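Local coordinates for beta-1,4-mannanase (Caldicellulosiruptor saccharolyticus, PDB 1PMH), which binds mannan chains such as mannohexaose through a family 27 carbohydrate-binding module, probably keeping the mannan-hydrolysing enzyme close to its substrate, at residues Val107-Gly112 / Phe144-Asp149; Lys83-Glu88 / Ala156-Gln161. One frame throughout, in Å; residues are numbered along the deposited sequence.

In the fold
Interactions 1 and 2 both pair a strand of one antiparallel sheet with a strand of the other, across the core of the jellyroll beta-sandwich, and their centres lie 8 Å apart. In chain order the segments run 83-88, 107-112, 144-149, 156-161, so interaction 1 falls between the two halves of interaction 2. Within each sheet a strand of interaction 1 runs beside a strand of interaction 2: 135-145 beside 84-92, and 102-109 beside 153-165, the latter with V108 O 2.8 Å from V159 N. Strand 153-165 and the turn leaving strand 102-109 carry the sugar-binding amides, Q161 and N110, while the inner faces of these strands pack against the other sheet.

Interaction 1: residues Val107-Gly112 / Phe144-Asp149. With BMA (beta-D-mannopyranose), chain B.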
loop_
_atom_site.group_PDB
_atom_site.type_symbol
_atom_site.label_atom_id
_atom_site.label_comp_id
_atom_site.label_asym_id
_atom_site.label_seq_id
_atom_site.Cartn_x
_atom_site.Cartn_y
_atom_site.Cartn_z
ATOM N N VAL A 107 3.698 -4.684 -4.628
ATOM C CA VAL A 107 2.280 -4.980 -4.598
ATOM C C VAL A 107 2.119 -6.397 -5.144
ATOM O O VAL A 107 2.617 -6.684 -6.247
ATOM C CB VAL A 107 1.489 -3.968 -5.423
ATOM C CG1 VAL A 107 0.017 -4.321 -5.424
ATOM C CG2 VAL A 107 1.687 -2.559 -4.880
ATOM N N VAL A 108 1.466 -7.247 -4.369
ATOM C CA VAL A 108 1.467 -8.684 -4.573
ATOM C C VAL A 108 0.061 -9.232 -4.411
ATOM O O VAL A 108 -0.668 -8.840 -3.506
ATOM C CB VAL A 108 2.379 -9.324 -3.516
ATOM C CG1 VAL A 108 2.340 -10.815 -3.469
ATOM C CG2 VAL A 108 3.817 -8.850 -3.702
ATOM N N ILE A 109 -0.285 -10.197 -5.270
ATOM C CA ILE A 109 -1.385 -11.117 -4.980
ATOM C C ILE A 109 -0.783 -12.372 -4.413
ATOM O O ILE A 109 0.001 -13.048 -5.092
ATOM C CB ILE A 109 -2.278 -11.409 -6.203
ATOM C CG1 ILE A 109 -2.921 -10.121 -6.737
ATOM C CG2 ILE A 109 -3.327 -12.454 -5.837
ATOM C CD1 ILE A 109 -3.663 -10.326 -8.077
ATOM N N ASN A 110 -1.082 -12.661 -3.154
ATOM C CA ASN A 110 -0.450 -13.783 -2.470
ATOM C C ASN A 110 -1.100 -15.118 -2.756
ATOM O O ASN A 110 -1.617 -15.775 -1.886
ATOM C CB ASN A 110 -0.315 -13.466 -0.979
ATOM C CG ASN A 110 0.610 -14.417 -0.255
ATOM O OD1 ASN A 110 1.439 -15.092 -0.896
ATOM N ND2 ASN A 110 0.487 -14.449 1.084
ATOM N N ASP A 111 -1.019 -15.503 -4.040
ATOM C CA ASP A 111 -1.361 -16.820 -4.551
ATOM C C ASP A 111 -0.073 -17.316 -5.206
ATOM O O ASP A 111 0.351 -16.811 -6.256
ATOM C CB ASP A 111 -2.476 -16.767 -5.565
ATOM C CG ASP A 111 -2.932 -18.163 -5.961
ATOM O OD1 ASP A 111 -2.046 -18.939 -6.388
ATOM O OD2 ASP A 111 -4.139 -18.434 -5.891
ATOM N N GLY A 112 0.689 -18.108 -4.461
ATOM C CA GLY A 112 2.058 -18.427 -4.804
ATOM C C GLY A 112 2.988 -17.231 -4.805
ATOM O O GLY A 112 4.094 -17.347 -5.348
ATOM N N PHE A 144 -0.626 -1.262 -11.385
ATOM C CA PHE A 144 0.130 -2.380 -11.908
ATOM C C PHE A 144 -0.794 -3.391 -12.547
ATOM O O PHE A 144 -1.905 -3.599 -12.047
ATOM C CB PHE A 144 0.950 -3.056 -10.811
ATOM C CG PHE A 144 1.967 -2.188 -10.166
ATOM C CD1 PHE A 144 2.866 -1.494 -10.916
ATOM C CD2 PHE A 144 2.078 -2.103 -8.793
ATOM C CE1 PHE A 144 3.796 -0.673 -10.299
ATOM C CE2 PHE A 144 3.044 -1.363 -8.193
ATOM C CZ PHE A 144 3.881 -0.613 -8.928
ATOM N N ALA A 145 -0.323 -4.044 -13.601
ATOM C CA ALA A 145 -1.117 -5.025 -14.305
ATOM C C ALA A 145 -1.362 -6.275 -13.482
ATOM O O ALA A 145 -0.452 -6.797 -12.819
ATOM C CB ALA A 145 -0.455 -5.428 -15.618
ATOM N N ILE A 146 -2.580 -6.807 -13.588
ATOM C CA ILE A 146 -2.863 -8.190 -13.222
ATOM C C ILE A 146 -2.574 -9.019 -14.486
ATOM O O ILE A 146 -3.248 -8.808 -15.492
ATOM C CB ILE A 146 -4.295 -8.392 -12.731
ATOM C CG1 ILE A 146 -4.589 -7.511 -11.513
ATOM C CG2 ILE A 146 -4.562 -9.844 -12.427
ATOM C CD1 ILE A 146 -6.030 -7.497 -11.079
ATOM N N PRO A 147 -1.627 -9.956 -14.477
ATOM C CA PRO A 147 -1.289 -10.707 -15.691
ATOM C C PRO A 147 -2.454 -11.602 -16.074
ATOM O O PRO A 147 -3.249 -12.021 -15.233
ATOM C CB PRO A 147 -0.026 -11.451 -15.268
ATOM C CG PRO A 147 -0.090 -11.567 -13.799
ATOM C CD PRO A 147 -0.803 -10.348 -13.324
ATOM N N GLU A 148 -2.500 -11.955 -17.356
ATOM C CA GLU A 148 -3.600 -12.725 -17.923
ATOM C C GLU A 148 -3.805 -14.037 -17.149
ATOM O O GLU A 148 -4.942 -14.460 -16.890
ATOM C CB GLU A 148 -3.375 -12.898 -19.435
ATOM C CG GLU A 148 -3.264 -11.559 -20.170
ATOM C CD GLU A 148 -1.880 -10.902 -20.244
ATOM O OE1 GLU A 148 -1.358 -10.298 -19.262
ATOM O OE2 GLU A 148 -1.307 -10.943 -21.359
ATOM N N ASP A 149 -2.705 -14.695 -16.756
ATOM C CA ASP A 149 -2.814 -15.976 -16.057
ATOM C C ASP A 149 -3.359 -15.842 -14.642
ATOM O O ASP A 149 -3.717 -16.859 -14.048
ATOM C CB ASP A 149 -1.500 -16.765 -16.070
ATOM C CG ASP A 149 -0.473 -16.280 -15.082
ATOM O OD1 ASP A 149 -0.287 -15.072 -14.938
ATOM O OD2 ASP A 149 0.301 -17.068 -14.483
HETATM C C1 BMA B . 5.388 -16.154 1.474
HETATM C C2 BMA B . 3.883 -15.992 1.501
HETATM C C3 BMA B . 3.337 -16.430 2.868
HETATM C C4 BMA B . 3.764 -17.893 3.073
HETATM C C5 BMA B . 5.275 -18.094 2.937
HETATM C C6 BMA B . 5.813 -19.523 3.019
HETATM O O2 BMA B . 3.316 -16.627 0.376
HETATM O O3 BMA B . 1.922 -16.411 2.791
HETATM O O4 BMA B . 3.475 -18.347 4.369
HETATM O O5 BMA B . 5.667 -17.560 1.704
HETATM O O6 BMA B . 7.222 -19.450 3.115
#
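V107 meets F144 at the rim of the aromatic ring: V107 CG2 lies 3.8 Å from F144 CE2, close to the ring plane, and V107 CB is 3.9 Å from F144 CD2. A chi1 of 178° turns V107 CG1 aside and leaves CG2, anti to the carbonyl carbon, against the ring. Two residues on, I109 CD1 approaches I146 CG2 at 4.5 Å, a looser apolar touch. The CA atoms of V107 and F144 are 8.1 Å apart, too far for sheet pairing; the strands belong to opposite sheets of the jellyroll beta-sandwich, and V85 and F160 add to the same core. Just past the end of strand 102-109, N110 binds a mannose unit on the side facing away from 144-149, using both ends of its amide. Its OD1 accepts from mannose O2 at 2.7 Å, and its ND2 donates to O3 at 3.0 Å in a nearly straight bond (168°). ND2 also donates to Q157 OE1, a second grip that restrains the amide's rotation. The backbone of N110 forms the centre of an inverse gamma turn, closed by a weak bond from D111 N to I109 O. R155 braces this turn, its NH1 bonded to N110 O and its backbone N to D111 OD2.

Interaction 2: residues Lys83-Glu88 / Ala156-Gln161; sequences KSVEFE and AQLVFQ. With BMA (beta-D-mannopyranose), chain C; EDO (1,2-ethanediol), chain G.
The backbones of 83-88 and 156-161 advance in broadly the same direction, inclined to each other, on opposite sheets, with V85 facing L158 at a CA to CA distance of 9.4 Å and F87 facing F160 at 10.3 Å. That spacing leaves room for two layers of side chains, and the strand alternation sends V85, F87, L158 and F160 into the gap. Before V85, the strand enters through a classic beta bulge in which K83 and S84 together sit opposite R181.

F87 and F160 carry the contact as an offset edge-to-face (T-shaped) pair. The edge of F160 is turned toward the face of F87, ring centroids are 5.7 Å apart and the planes stand at 83°. The closest approach is F160 CE2 to F87 CG, 3.9 Å, so the edge meets the root of the other ring and not its centre. With its CG between the backbone N and the carbonyl carbon (chi1 66°), F87 presents CB and CG as the atoms nearest F160 CE2. Beside this pair, V85 CG1 and L158 CD1 meet at 4.3 Å.

On the outer side of strand 153-165, Q161 reaches a mannose unit of the bound glycan. Its extended chain places OE1 2.6 Å from mannose O2, which donates to it, while NE2 donates to O3 at 3.0 Å (157°). NE2 is also bonded to D64 OD1, which steadies the amide. Q157 NE2 donates to O1 of a 1,2-ethanediol, probably from the crystallisation liquor.

Inside the sandwich, V178 of strand 172-181 lies against both F87 and L158, L175 against F160, and I140 of strand 135-145 against F87.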
loop_
_atom_site.group_PDB
_atom_site.type_symbol
_atom_site.label_atom_id
_atom_site.label_comp_id
_atom_site.label_asym_id
_atom_site.label_seq_id
_atom_site.Cartn_x
_atom_site.Cartn_y
_atom_site.Cartn_z
ATOM N N LYS A 83 -7.956 -6.122 -14.461
ATOM C CA LYS A 83 -6.728 -5.923 -15.215
ATOM C C LYS A 83 -5.668 -5.127 -14.489
ATOM O O LYS A 83 -4.529 -5.120 -14.940
ATOM C CB LYS A 83 -6.985 -5.315 -16.607
ATOM C CG LYS A 83 -7.949 -6.161 -17.440
ATOM C CD LYS A 83 -7.977 -5.650 -18.855
ATOM C CE LYS A 83 -8.837 -6.519 -19.732
ATOM N NZ LYS A 83 -8.733 -6.167 -21.151
ATOM N N SER A 84 -6.002 -4.486 -13.366
ATOM C CA SER A 84 -5.019 -3.693 -12.661
ATOM C C SER A 84 -5.339 -3.595 -11.179
ATOM O O SER A 84 -6.483 -3.739 -10.763
ATOM C CB SER A 84 -4.893 -2.276 -13.266
ATOM O OG SER A 84 -6.056 -1.504 -13.105
ATOM N N VAL A 85 -4.306 -3.302 -10.411
ATOM C CA VAL A 85 -4.411 -2.859 -9.002
ATOM C C VAL A 85 -3.783 -1.476 -8.923
ATOM O O VAL A 85 -2.645 -1.303 -9.311
ATOM C CB VAL A 85 -3.710 -3.835 -8.034
ATOM C CG1 VAL A 85 -3.766 -3.256 -6.614
ATOM C CG2 VAL A 85 -4.425 -5.205 -8.100
ATOM N N GLU A 86 -4.562 -0.527 -8.443
ATOM C CA GLU A 86 -4.177 0.858 -8.339
ATOM C C GLU A 86 -4.131 1.271 -6.877
ATOM O O GLU A 86 -4.860 0.717 -6.044
ATOM C CB GLU A 86 -5.224 1.715 -9.058
ATOM C CG GLU A 86 -4.848 3.171 -9.201
ATOM C CD GLU A 86 -5.800 3.882 -10.122
ATOM O OE1 GLU A 86 -6.235 3.233 -11.119
ATOM O OE2 GLU A 86 -6.032 5.095 -9.892
ATOM N N PHE A 87 -3.294 2.225 -6.515
ATOM C CA PHE A 87 -3.195 2.701 -5.138
ATOM C C PHE A 87 -2.582 4.085 -5.120
ATOM O O PHE A 87 -1.909 4.496 -6.080
ATOM C CB PHE A 87 -2.352 1.735 -4.300
ATOM C CG PHE A 87 -0.919 1.710 -4.735
ATOM C CD1 PHE A 87 -0.008 2.624 -4.195
ATOM C CD2 PHE A 87 -0.510 0.890 -5.770
ATOM C CE1 PHE A 87 1.254 2.725 -4.698
ATOM C CE2 PHE A 87 0.802 0.992 -6.264
ATOM C CZ PHE A 87 1.667 1.891 -5.711
ATOM N N GLU A 88 -2.787 4.777 -3.991
ATOM C CA GLU A 88 -2.102 6.021 -3.685
ATOM C C GLU A 88 -1.386 5.832 -2.355
ATOM O O GLU A 88 -1.955 5.331 -1.394
ATOM C CB GLU A 88 -3.106 7.191 -3.576
ATOM C CG GLU A 88 -3.862 7.480 -4.866
ATOM C CD GLU A 88 -4.849 8.633 -4.768
ATOM O OE1 GLU A 88 -4.372 9.752 -4.574
ATOM O OE2 GLU A 88 -6.069 8.419 -4.976
ATOM N N ALA A 156 -7.269 -14.744 -2.324
ATOM C CA ALA A 156 -7.721 -13.362 -2.347
ATOM C C ALA A 156 -7.020 -12.443 -1.353
ATOM O O ALA A 156 -7.675 -11.613 -0.717
ATOM C CB ALA A 156 -9.187 -13.288 -2.143
ATOM N N GLN A 157 -5.706 -12.624 -1.197
ATOM C CA GLN A 157 -4.952 -11.777 -0.272
ATOM C C GLN A 157 -4.072 -10.834 -1.091
ATOM O O GLN A 157 -3.185 -11.265 -1.821
ATOM C CB GLN A 157 -4.149 -12.637 0.697
ATOM C CG GLN A 157 -3.568 -11.770 1.792
ATOM C CD GLN A 157 -2.660 -12.523 2.728
ATOM O OE1 GLN A 157 -1.834 -13.336 2.299
ATOM N NE2 GLN A 157 -2.809 -12.277 4.030
ATOM N N LEU A 158 -4.306 -9.544 -0.892
ATOM C CA LEU A 158 -3.470 -8.500 -1.490
ATOM C C LEU A 158 -2.469 -8.108 -0.419
ATOM O O LEU A 158 -2.857 -7.853 0.718
ATOM C CB LEU A 158 -4.355 -7.332 -1.868
ATOM C CG LEU A 158 -3.769 -6.158 -2.594
ATOM C CD1 LEU A 158 -3.185 -6.500 -3.927
ATOM C CD2 LEU A 158 -4.820 -5.068 -2.716
ATOM N N VAL A 159 -1.202 -8.026 -0.828
ATOM C CA VAL A 159 -0.119 -7.693 0.064
ATOM C C VAL A 159 0.634 -6.488 -0.468
ATOM O O VAL A 159 0.986 -6.436 -1.649
ATOM C CB VAL A 159 0.820 -8.869 0.284
ATOM C CG1 VAL A 159 2.022 -8.477 1.144
ATOM C CG2 VAL A 159 0.072 -10.051 0.906
ATOM N N PHE A 160 0.879 -5.550 0.443
ATOM C CA PHE A 160 1.815 -4.466 0.227
ATOM C C PHE A 160 3.039 -4.725 1.100
ATOM O O PHE A 160 2.916 -4.846 2.306
ATOM C CB PHE A 160 1.240 -3.111 0.604
ATOM C CG PHE A 160 0.202 -2.615 -0.349
ATOM C CD1 PHE A 160 -1.056 -3.123 -0.324
ATOM C CD2 PHE A 160 0.508 -1.609 -1.273
ATOM C CE1 PHE A 160 -2.058 -2.691 -1.217
ATOM C CE2 PHE A 160 -0.445 -1.157 -2.145
ATOM C CZ PHE A 160 -1.710 -1.722 -2.084
ATOM N N GLN A 161 4.199 -4.875 0.447
ATOM C CA GLN A 161 5.452 -5.027 1.125
ATOM C C GLN A 161 6.173 -3.687 1.123
ATOM O O GLN A 161 6.211 -3.027 0.113
ATOM C CB GLN A 161 6.300 -6.094 0.462
ATOM C CG GLN A 161 7.624 -6.315 1.175
ATOM C CD GLN A 161 8.380 -7.451 0.524
ATOM O OE1 GLN A 161 9.334 -7.220 -0.243
ATOM N NE2 GLN A 161 7.977 -8.666 0.793
HETATM C C1 BMA C . 12.471 -10.089 -1.768
HETATM C C2 BMA C . 11.269 -9.890 -0.897
HETATM C C3 BMA C . 10.763 -11.271 -0.493
HETATM C C4 BMA C . 10.551 -12.134 -1.748
HETATM C C5 BMA C . 11.770 -12.120 -2.646
HETATM C C6 BMA C . 11.458 -12.846 -3.943
HETATM O O2 BMA C . 10.269 -9.208 -1.621
HETATM O O3 BMA C . 9.595 -11.109 0.322
HETATM O O4 BMA C . 10.450 -13.479 -1.371
HETATM O O5 BMA C . 12.146 -10.804 -2.953
HETATM O O6 BMA C . 12.643 -12.994 -4.641
HETATM C C1 EDO G . -4.695 -9.281 6.632
HETATM O O1 EDO G . -4.243 -10.258 5.710
HETATM C C2 EDO G . -6.109 -9.479 7.156
HETATM O O2 EDO G . -7.146 -9.287 6.225
#